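Long-range contact in bifunctional purine biosynthetic protein ADE5,7 (Cryptococcus neoformans var. grubii serotype A, PDB 7LVO), which catalyses, through this N-terminal GAR synthetase half, the ATP-dependent joining of phosphoribosylamine and glycine, and elsewhere in the full protein AIR ring closure in purine synthesis: residues P87-R95 against P113-A124. Numbering follows the deposited sequence.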
ATOM      1  N   PRO A  87       2.234  21.288   6.768  1.00 32.84           N
ATOM      2  CA  PRO A  87       1.936  20.179   7.682  1.00 35.19           C
ATOM      3  C   PRO A  87       0.467  19.795   7.624  1.00 40.28           C
ATOM      4  O   PRO A  87      -0.401  20.606   7.285  1.00 37.39           O
ATOM      5  CB  PRO A  87       2.311  20.733   9.064  1.00 39.67           C
ATOM      6  CG  PRO A  87       3.164  21.934   8.800  1.00 38.17           C
ATOM      7  CD  PRO A  87       2.671  22.498   7.492  1.00 36.05           C
ATOM      8  N   TRP A  88       0.195  18.536   7.965  1.00 38.78           N
ATOM      9  CA  TRP A  88      -1.179  18.053   7.984  1.00 41.00           C
ATOM     10  C   TRP A  88      -1.928  18.499   9.233  1.00 39.25           C
ATOM     11  O   TRP A  88      -3.163  18.605   9.211  1.00 40.06           O
ATOM     12  CB  TRP A  88      -1.203  16.525   7.913  1.00 38.00           C
ATOM     13  CG  TRP A  88      -0.671  15.954   6.643  1.00 30.28           C
ATOM     14  CD1 TRP A  88      -0.400  16.628   5.493  1.00 27.04           C
ATOM     15  CD2 TRP A  88      -0.344  14.587   6.396  1.00 25.54           C
ATOM     16  NE1 TRP A  88       0.081  15.764   4.540  1.00 29.25           N
ATOM     17  CE2 TRP A  88       0.123  14.503   5.071  1.00 23.77           C
ATOM     18  CE3 TRP A  88      -0.402  13.420   7.167  1.00 27.18           C
ATOM     19  CZ2 TRP A  88       0.524  13.303   4.496  1.00 24.08           C
ATOM     20  CZ3 TRP A  88      -0.001  12.227   6.592  1.00 27.19           C
ATOM     21  CH2 TRP A  88       0.453  12.179   5.269  1.00 27.68           C
ATOM     22  N   GLY A  89      -1.213  18.752  10.318  1.00 37.05           N
ATOM     23  CA  GLY A  89      -1.862  18.967  11.605  1.00 36.56           C
ATOM     24  C   GLY A  89      -2.090  17.663  12.342  1.00 35.59           C
ATOM     25  O   GLY A  89      -2.303  16.606  11.752  1.00 39.94           O
ATOM     26  N   ALA A  90      -2.033  17.740  13.664  1.00 31.08           N
ATOM     27  CA  ALA A  90      -2.160  16.542  14.480  1.00 39.30           C
ATOM     28  C   ALA A  90      -3.589  16.005  14.414  1.00 43.43           C
ATOM     29  O   ALA A  90      -4.547  16.774  14.267  1.00 33.42           O
ATOM     30  CB  ALA A  90      -1.783  16.838  15.928  1.00 45.81           C
ATOM     31  N   PRO A  91      -3.763  14.689  14.512  1.00 39.74           N
ATOM     32  CA  PRO A  91      -5.119  14.127  14.552  1.00 36.07           C
ATOM     33  C   PRO A  91      -5.804  14.483  15.858  1.00 41.88           C
ATOM     34  O   PRO A  91      -5.138  14.898  16.817  1.00 46.43           O
ATOM     35  CB  PRO A  91      -4.889  12.612  14.440  1.00 38.01           C
ATOM     36  CG  PRO A  91      -3.456  12.439  14.041  1.00 35.21           C
ATOM     37  CD  PRO A  91      -2.730  13.639  14.579  1.00 37.65           C
ATOM     38  N   PRO A  92      -7.135  14.326  15.947  1.00 40.45           N
ATOM     39  CA  PRO A  92      -8.027  13.883  14.869  1.00 47.57           C
ATOM     40  C   PRO A  92      -8.541  15.031  14.005  1.00 42.63           C
ATOM     41  O   PRO A  92      -9.406  14.819  13.162  1.00 39.31           O
ATOM     42  CB  PRO A  92      -9.201  13.222  15.622  1.00 42.81           C
ATOM     43  CG  PRO A  92      -8.839  13.287  17.104  1.00 43.34           C
ATOM     44  CD  PRO A  92      -7.839  14.392  17.236  1.00 41.30           C
ATOM     45  N   ALA A  93      -8.007  16.232  14.217  1.00 37.52           N
ATOM     46  CA  ALA A  93      -8.512  17.417  13.539  1.00 35.73           C
ATOM     47  C   ALA A  93      -7.876  17.626  12.170  1.00 37.24           C
ATOM     48  O   ALA A  93      -8.582  17.894  11.193  1.00 32.96           O
ATOM     49  CB  ALA A  93      -8.284  18.654  14.417  1.00 42.05           C
ATOM     50  N   PHE A  94      -6.550  17.513  12.078  1.00 37.51           N
ATOM     51  CA  PHE A  94      -5.834  17.802  10.838  1.00 31.67           C
ATOM     52  C   PHE A  94      -6.164  19.211  10.342  1.00 34.27           C
ATOM     53  O   PHE A  94      -6.313  19.451   9.140  1.00 33.22           O
ATOM     54  CB  PHE A  94      -6.155  16.770   9.753  1.00 37.24           C
ATOM     55  CG  PHE A  94      -5.825  15.352  10.134  1.00 32.58           C
ATOM     56  CD1 PHE A  94      -6.760  14.560  10.793  1.00 27.74           C
ATOM     57  CD2 PHE A  94      -4.590  14.807   9.823  1.00 33.72           C
ATOM     58  CE1 PHE A  94      -6.463  13.255  11.147  1.00 26.21           C
ATOM     59  CE2 PHE A  94      -4.284  13.499  10.165  1.00 26.87           C
ATOM     60  CZ  PHE A  94      -5.219  12.724  10.829  1.00 29.80           C
ATOM     61  N   ARG A  95      -6.271  20.155  11.279  1.00 35.85           N
ATOM     62  CA  ARG A  95      -6.806  21.473  10.939  1.00 38.85           C
ATOM     63  C   ARG A  95      -5.986  22.152   9.848  1.00 26.70           C
ATOM     64  O   ARG A  95      -6.538  22.847   8.990  1.00 33.57           O
ATOM     65  CB  ARG A  95      -6.857  22.363  12.183  1.00 46.02           C
ATOM     66  CG  ARG A  95      -7.903  23.469  12.096  1.00 52.80           C
ATOM     67  CD  ARG A  95      -7.352  24.828  12.521  1.00 61.80           C
ATOM     68  NE  ARG A  95      -6.807  24.822  13.874  1.00 73.81           N
ATOM     69  CZ  ARG A  95      -5.511  24.780  14.161  1.00 66.47           C
ATOM     70  NH1 ARG A  95      -4.591  24.743  13.211  1.00 63.38           N
ATOM     71  NH2 ARG A  95      -5.130  24.778  15.435  1.00 65.66           N
ATOM     72  N   PRO A 113      -0.561   7.292   2.753  1.00 30.66           N
ATOM     73  CA  PRO A 113      -0.020   6.552   3.901  1.00 35.27           C
ATOM     74  C   PRO A 113      -1.126   5.996   4.791  1.00 33.34           C
ATOM     75  O   PRO A 113      -2.308   6.343   4.687  1.00 33.32           O
ATOM     76  CB  PRO A 113       0.825   7.596   4.642  1.00 38.93           C
ATOM     77  CG  PRO A 113       1.113   8.662   3.620  1.00 36.77           C
ATOM     78  CD  PRO A 113      -0.100   8.693   2.723  1.00 32.71           C
ATOM     79  N   GLU A 114      -0.710   5.119   5.707  1.00 35.02           N
ATOM     80  CA  GLU A 114      -1.648   4.469   6.614  1.00 36.74           C
ATOM     81  C   GLU A 114      -2.013   5.371   7.787  1.00 29.81           C
ATOM     82  O   GLU A 114      -3.176   5.400   8.213  1.00 29.09           O
ATOM     83  CB  GLU A 114      -1.044   3.155   7.122  1.00 42.67           C
ATOM     84  CG  GLU A 114      -1.873   2.433   8.173  1.00 47.06           C
ATOM     85  CD  GLU A 114      -1.083   1.348   8.895  1.00 57.33           C
ATOM     86  OE1 GLU A 114       0.112   1.169   8.574  1.00 68.49           O
ATOM     87  OE2 GLU A 114      -1.654   0.679   9.784  1.00 52.48           O
ATOM     88  N   GLN A 115      -1.038   6.111   8.319  1.00 25.41           N
ATOM     89  CA  GLN A 115      -1.269   6.840   9.563  1.00 31.86           C
ATOM     90  C   GLN A 115      -2.462   7.784   9.487  1.00 25.73           C
ATOM     91  O   GLN A 115      -3.319   7.725  10.383  1.00 33.28           O
ATOM     92  CB  GLN A 115       0.004   7.593   9.954  1.00 32.79           C
ATOM     93  CG  GLN A 115      -0.104   8.352  11.270  1.00 42.36           C
ATOM     94  CD  GLN A 115       1.248   8.800  11.800  1.00 57.55           C
ATOM     95  OE1 GLN A 115       2.156   7.985  11.984  1.00 51.76           O
ATOM     96  NE2 GLN A 115       1.389  10.099  12.045  1.00 59.03           N
ATOM     97  N   PRO A 116      -2.582   8.671   8.492  1.00 27.49           N
ATOM     98  CA  PRO A 116      -3.735   9.595   8.491  1.00 25.12           C
ATOM     99  C   PRO A 116      -5.073   8.878   8.414  1.00 25.35           C
ATOM    100  O   PRO A 116      -6.045   9.328   9.031  1.00 26.13           O
ATOM    101  CB  PRO A 116      -3.481  10.479   7.258  1.00 27.91           C
ATOM    102  CG  PRO A 116      -2.537   9.698   6.400  1.00 36.83           C
ATOM    103  CD  PRO A 116      -1.678   8.905   7.350  1.00 29.22           C
ATOM    104  N   LEU A 117      -5.156   7.780   7.662  1.00 24.22           N
ATOM    105  CA  LEU A 117      -6.410   7.034   7.585  1.00 26.39           C
ATOM    106  C   LEU A 117      -6.765   6.422   8.934  1.00 26.91           C
ATOM    107  O   LEU A 117      -7.866   6.640   9.460  1.00 23.02           O
ATOM    108  CB  LEU A 117      -6.306   5.952   6.511  1.00 22.81           C
ATOM    109  CG  LEU A 117      -6.307   6.451   5.071  1.00 23.46           C
ATOM    110  CD1 LEU A 117      -6.028   5.311   4.104  1.00 25.80           C
ATOM    111  CD2 LEU A 117      -7.626   7.117   4.736  1.00 23.22           C
ATOM    112  N   VAL A 118      -5.836   5.664   9.523  1.00 25.78           N
ATOM    113  CA  VAL A 118      -6.105   5.038  10.817  1.00 26.98           C
ATOM    114  C   VAL A 118      -6.329   6.095  11.886  1.00 24.05           C
ATOM    115  O   VAL A 118      -7.059   5.865  12.857  1.00 30.88           O
ATOM    116  CB  VAL A 118      -4.951   4.086  11.197  1.00 30.36           C
ATOM    117  CG1 VAL A 118      -5.100   3.605  12.621  1.00 28.23           C
ATOM    118  CG2 VAL A 118      -4.912   2.906  10.239  1.00 29.39           C
ATOM    119  N   ASP A 119      -5.700   7.262  11.741  1.00 24.14           N
ATOM    120  CA  ASP A 119      -5.903   8.352  12.688  1.00 27.83           C
ATOM    121  C   ASP A 119      -7.203   9.108  12.440  1.00 29.96           C
ATOM    122  O   ASP A 119      -7.570   9.952  13.255  1.00 27.21           O
ATOM    123  CB  ASP A 119      -4.719   9.317  12.633  1.00 29.73           C
ATOM    124  CG  ASP A 119      -3.461   8.735  13.267  1.00 34.42           C
ATOM    125  OD1 ASP A 119      -3.541   7.628  13.833  1.00 36.14           O
ATOM    126  OD2 ASP A 119      -2.396   9.387  13.204  1.00 38.93           O
ATOM    127  N   GLY A 120      -7.900   8.822  11.346  1.00 31.85           N
ATOM    128  CA  GLY A 120      -9.205   9.377  11.102  1.00 28.36           C
ATOM    129  C   GLY A 120      -9.263  10.604  10.226  1.00 28.74           C
ATOM    130  O   GLY A 120     -10.121  11.466  10.461  1.00 36.96           O
ATOM    131  N   VAL A 121      -8.394  10.711   9.223  1.00 29.21           N
ATOM    132  CA  VAL A 121      -8.413  11.878   8.351  1.00 32.12           C
ATOM    133  C   VAL A 121      -9.733  11.964   7.593  1.00 27.98           C
ATOM    134  O   VAL A 121     -10.194  13.061   7.259  1.00 33.65           O
ATOM    135  CB  VAL A 121      -7.208  11.842   7.386  1.00 28.36           C
ATOM    136  CG1 VAL A 121      -7.353  10.689   6.396  1.00 31.46           C
ATOM    137  CG2 VAL A 121      -7.068  13.168   6.657  1.00 25.36           C
ATOM    138  N   GLU A 122     -10.358  10.820   7.306  1.00 24.78           N
ATOM    139  CA  GLU A 122     -11.614  10.826   6.566  1.00 33.09           C
ATOM    140  C   GLU A 122     -12.691  11.602   7.315  1.00 33.48           C
ATOM    141  O   GLU A 122     -13.416  12.404   6.713  1.00 30.00           O
ATOM    142  CB  GLU A 122     -12.073   9.392   6.303  1.00 28.00           C
ATOM    143  CG  GLU A 122     -13.248   9.265   5.339  1.00 31.06           C
ATOM    144  CD  GLU A 122     -14.590   9.194   6.042  1.00 31.09           C
ATOM    145  OE1 GLU A 122     -14.630   9.239   7.290  1.00 34.98           O
ATOM    146  OE2 GLU A 122     -15.617   9.086   5.340  1.00 43.59           O
ATOM    147  N   GLY A 123     -12.809  11.380   8.629  1.00 26.58           N
ATOM    148  CA  GLY A 123     -13.778  12.123   9.410  1.00 28.37           C
ATOM    149  C   GLY A 123     -13.498  13.607   9.450  1.00 34.63           C
ATOM    150  O   GLY A 123     -14.436  14.417   9.461  1.00 26.99           O
ATOM    151  N   ALA A 124     -12.216  13.987   9.465  1.00 23.35           N
ATOM    152  CA  ALA A 124     -11.865  15.400   9.485  1.00 27.51           C
ATOM    153  C   ALA A 124     -12.365  16.110   8.230  1.00 29.90           C
ATOM    154  O   ALA A 124     -12.947  17.198   8.308  1.00 25.70           O
ATOM    155  CB  ALA A 124     -10.348  15.553   9.622  1.00 32.02           C
TER
HETATM  156  O   HOH W   1     -10.705  12.594  13.051  1.00 38.88           O
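Pro113 brings CG to the edge of the Trp88 indole, in the ring plane and 3.9 Å from CH2. Three residues on, in helix 114-118, Pro116 meets the same end of the indole at a slant, CG 3.6 Å from Trp88 CZ3. Asp119 CB sits at the Phe94 ring edge beside CZ and touches the Pro91 ring, whose CG comes 3.3 Å from Asp119 OD2. Gly120, with positive phi, leaves the helical conformation in a Schellman motif and N-caps helix 121-126. Both segments belong to the N domain, whose parallel sheet runs 81-83, 62-67, 38-44, 108-111, a Rossmann-like order; the loop leading into helix 95-104 packs on the short helices that follow edge strand 108-111. A water donates to both Gly120 O (2.9 Å) and Pro92 O (2.6 Å). Val121 sets CB over one face of Phe94, a CH-pi contact 4.2 Å from the centroid and 15° off the normal; Pro91 CA lies over the opposite face, toward the rim. Phe94 reaches this slot with CG anti to its carbonyl carbon (chi1 -58°). Val121 and Trp88 touch Leu43 of strand 38-44. Ala124 points its methyl at Ala93 O (3.3 Å from CB) and Phe94 CD1.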